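Long-range contact in putative acyl-[acyl-carrier-protein]--UDP-N-acetylglucosamine O-acyltransferase (Bacteroides fragilis, PDB 4R36), which probably transfers an acyl chain from acyl carrier protein to UDP-N-acetylglucosamine, the first step of lipid A synthesis: residues F91-G101 against R114-G125. Residues are numbered along the deposited sequence; the frame is centred on the assembly and turned at random.
Sequences FKGEESTAEIG and RGTAAKGRTIVG
Two successive coils of the left-handed parallel beta-helix meet here along one of its flat sheets, strand 97-100 beside strand 121-124, together with the loops that bulge out just ahead of both strands. The strands are in parallel register, Thr-97 beside Arg-121 and Glu-99 beside Ile-123, with axes 4.6 Å apart. Ala-98 and Thr-122 share the buried face, as do Ile-100 and Val-124, which lie side by side. Thr-97 O takes two backbone donors, Gly-115 N and Thr-122 N, from opposite faces of its carbonyl plane, tying the loop and the strand to one atom.

In the loops, Arg-114 runs fully extended from CG to NE past Ser-96, whose CB lies at the guanidinium edge. Arg-114 NH1 donates to Ser-96 OG (2.8 Å) and to Glu-94 O (3.0 Å), the latter in the carbonyl plane, while NH2 donates to a water that also binds Gly-93 O. Phe-91 CZ sits over one face of the guanidinium, the ring nearly perpendicular to it at 85°. With OG between its own backbone N and carbonyl carbon (chi1 69°), Ser-96 can take that NH1 and donate from OG to Gly-115 O at 2.7 Å, from above the carbonyl plane. The bent Glu-94 side chain bridges the loops: OE1 accepts from Lys-92 N, and Glu-94 OE2, on its anti side, from Ala-117 N at 2.8 Å. Residues 116-119 form a type I beta turn, and Thr-116 OG1, accepting from Ala-118 N in an ST turn, is also hydrogen-bonded to Asp-139; Thr-116 lies close to His-138, a UDP-GlcNAc-binding residue.

On the outer face Arg-121, bent at chi3 (68°), grips Glu-99 side-on. Arg-121 NH2 meets the syn lone pair of Glu-99 OE1 at 2.9 Å and NE reaches Glu-99 OE2 at 2.8 Å; Thr-97 OG1 donates to the anti lone pair of that same OE2, 2.7 Å away.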
# COMPACT_ATOMS: atom_id res chain seq x y z
N PHE A 91 15.38 14.95 -10.40
CA PHE A 91 14.64 16.18 -10.57
C PHE A 91 15.46 17.34 -10.02
O PHE A 91 15.95 17.25 -8.93
CB PHE A 91 13.30 16.10 -9.84
CG PHE A 91 12.48 17.32 -9.91
CD1 PHE A 91 11.81 17.65 -11.07
CD2 PHE A 91 12.28 18.11 -8.76
CE1 PHE A 91 11.02 18.80 -11.13
CE2 PHE A 91 11.48 19.25 -8.81
CZ PHE A 91 10.82 19.58 -10.01
N LYS A 92 15.53 18.45 -10.77
CA LYS A 92 16.31 19.63 -10.35
C LYS A 92 15.48 20.89 -10.41
O LYS A 92 16.02 21.93 -10.59
CB LYS A 92 17.47 19.89 -11.31
CG LYS A 92 18.38 18.75 -11.61
CD LYS A 92 19.17 18.41 -10.36
CE LYS A 92 20.37 17.53 -10.68
NZ LYS A 92 20.61 16.61 -9.53
N GLY A 93 14.17 20.81 -10.23
CA GLY A 93 13.31 21.97 -10.13
C GLY A 93 12.82 22.47 -11.48
O GLY A 93 12.15 23.50 -11.53
N GLU A 94 13.09 21.74 -12.56
CA GLU A 94 12.52 22.07 -13.88
C GLU A 94 11.02 22.19 -13.84
O GLU A 94 10.36 21.57 -12.99
CB GLU A 94 12.97 21.05 -14.97
CG GLU A 94 12.53 19.59 -14.78
CD GLU A 94 13.49 18.74 -13.97
OE1 GLU A 94 14.23 19.28 -13.12
OE2 GLU A 94 13.50 17.45 -14.16
N GLU A 95 10.47 23.02 -14.71
CA GLU A 95 9.02 23.11 -14.94
C GLU A 95 8.44 21.81 -15.54
O GLU A 95 9.08 21.16 -16.43
CB GLU A 95 8.69 24.28 -15.90
CG GLU A 95 8.84 25.66 -15.29
CD GLU A 95 7.98 25.84 -14.07
OE1 GLU A 95 6.84 25.39 -14.06
OE2 GLU A 95 8.44 26.42 -13.10
N SER A 96 7.27 21.42 -15.06
CA SER A 96 6.61 20.23 -15.55
C SER A 96 5.15 20.30 -15.13
O SER A 96 4.76 21.18 -14.37
CB SER A 96 7.34 18.96 -14.99
OG SER A 96 7.12 18.88 -13.60
N THR A 97 4.33 19.37 -15.63
CA THR A 97 2.96 19.26 -15.26
C THR A 97 2.55 17.86 -14.76
O THR A 97 3.27 16.87 -15.03
CB THR A 97 2.05 19.58 -16.45
OG1 THR A 97 2.44 18.78 -17.54
CG2 THR A 97 2.20 21.05 -16.85
N ALA A 98 1.39 17.82 -14.16
CA ALA A 98 0.64 16.58 -13.81
C ALA A 98 -0.72 16.83 -14.34
O ALA A 98 -1.35 17.86 -13.99
CB ALA A 98 0.61 16.34 -12.32
N GLU A 99 -1.22 15.93 -15.18
CA GLU A 99 -2.42 16.18 -15.92
C GLU A 99 -3.38 15.04 -15.87
O GLU A 99 -2.98 13.89 -16.00
CB GLU A 99 -2.10 16.42 -17.42
CG GLU A 99 -0.94 17.38 -17.63
CD GLU A 99 -0.65 17.78 -19.10
OE1 GLU A 99 -1.39 17.44 -20.03
OE2 GLU A 99 0.39 18.40 -19.33
N ILE A 100 -4.65 15.36 -15.72
CA ILE A 100 -5.71 14.38 -15.96
C ILE A 100 -6.69 14.97 -16.93
O ILE A 100 -6.85 16.20 -17.00
CB ILE A 100 -6.43 13.91 -14.65
CG1 ILE A 100 -7.47 14.91 -14.16
CG2 ILE A 100 -5.42 13.58 -13.56
CD1 ILE A 100 -8.17 14.51 -12.91
N GLY A 101 -7.35 14.09 -17.68
CA GLY A 101 -8.35 14.46 -18.72
C GLY A 101 -9.74 14.65 -18.14
O GLY A 101 -9.92 15.44 -17.21
N ARG A 114 3.94 15.47 -10.84
CA ARG A 114 4.32 16.08 -12.08
C ARG A 114 5.58 15.52 -12.67
O ARG A 114 6.33 14.71 -12.06
CB ARG A 114 4.39 17.62 -11.94
CG ARG A 114 5.47 18.24 -11.06
CD ARG A 114 5.17 19.76 -11.07
NE ARG A 114 6.05 20.61 -10.26
CZ ARG A 114 7.15 21.25 -10.68
NH1 ARG A 114 7.65 21.07 -11.86
NH2 ARG A 114 7.81 22.04 -9.84
N GLY A 115 5.85 15.94 -13.89
CA GLY A 115 6.94 15.34 -14.69
C GLY A 115 8.38 15.80 -14.35
O GLY A 115 8.59 16.65 -13.49
N THR A 116 9.35 15.23 -15.07
CA THR A 116 10.75 15.64 -15.00
C THR A 116 11.19 16.06 -16.42
O THR A 116 10.43 15.91 -17.38
CB THR A 116 11.68 14.50 -14.58
OG1 THR A 116 11.73 13.48 -15.60
CG2 THR A 116 11.30 13.94 -13.25
N ALA A 117 12.44 16.49 -16.57
CA ALA A 117 12.99 16.83 -17.89
C ALA A 117 12.99 15.65 -18.85
O ALA A 117 13.12 15.82 -20.04
CB ALA A 117 14.41 17.34 -17.73
N ALA A 118 12.92 14.43 -18.34
CA ALA A 118 12.84 13.25 -19.22
C ALA A 118 11.68 13.28 -20.21
O ALA A 118 11.76 12.63 -21.24
CB ALA A 118 12.73 11.94 -18.36
N LYS A 119 10.59 13.94 -19.83
CA LYS A 119 9.45 14.15 -20.67
C LYS A 119 8.81 15.51 -20.34
O LYS A 119 8.73 16.37 -21.21
CB LYS A 119 8.38 13.03 -20.53
CG LYS A 119 7.23 13.21 -21.50
CD LYS A 119 6.16 12.13 -21.43
CE LYS A 119 5.00 12.48 -22.32
NZ LYS A 119 3.92 11.44 -22.36
N GLY A 120 8.36 15.71 -19.12
CA GLY A 120 7.88 17.00 -18.68
C GLY A 120 6.44 17.06 -18.29
O GLY A 120 5.99 18.06 -17.74
N ARG A 121 5.71 15.97 -18.55
CA ARG A 121 4.27 15.90 -18.36
C ARG A 121 3.92 14.47 -17.89
O ARG A 121 4.30 13.52 -18.55
CB ARG A 121 3.54 16.16 -19.68
CG ARG A 121 3.87 17.53 -20.31
CD ARG A 121 3.27 17.65 -21.69
NE ARG A 121 1.81 17.71 -21.67
CZ ARG A 121 1.07 17.63 -22.75
NH1 ARG A 121 1.62 17.55 -23.93
NH2 ARG A 121 -0.25 17.66 -22.68
N THR A 122 3.31 14.37 -16.72
CA THR A 122 2.65 13.13 -16.25
C THR A 122 1.22 13.29 -16.75
O THR A 122 0.57 14.28 -16.50
CB THR A 122 2.71 13.04 -14.73
OG1 THR A 122 4.07 13.20 -14.32
CG2 THR A 122 2.15 11.69 -14.26
N ILE A 123 0.73 12.30 -17.48
CA ILE A 123 -0.57 12.39 -18.14
C ILE A 123 -1.45 11.19 -17.90
O ILE A 123 -1.05 10.05 -18.19
CB ILE A 123 -0.41 12.54 -19.66
CG1 ILE A 123 0.42 13.81 -20.00
CG2 ILE A 123 -1.76 12.51 -20.38
CD1 ILE A 123 0.82 13.92 -21.46
N VAL A 124 -2.65 11.47 -17.40
CA VAL A 124 -3.76 10.53 -17.29
C VAL A 124 -4.87 11.01 -18.23
O VAL A 124 -5.14 12.21 -18.28
CB VAL A 124 -4.29 10.50 -15.88
CG1 VAL A 124 -5.54 9.62 -15.73
CG2 VAL A 124 -3.26 9.97 -14.90
N GLY A 125 -5.41 10.09 -19.05
CA GLY A 125 -6.45 10.35 -20.06
C GLY A 125 -7.85 10.53 -19.50
O GLY A 125 -8.05 11.25 -18.49
O HOH W 1 9.54 23.85 -11.04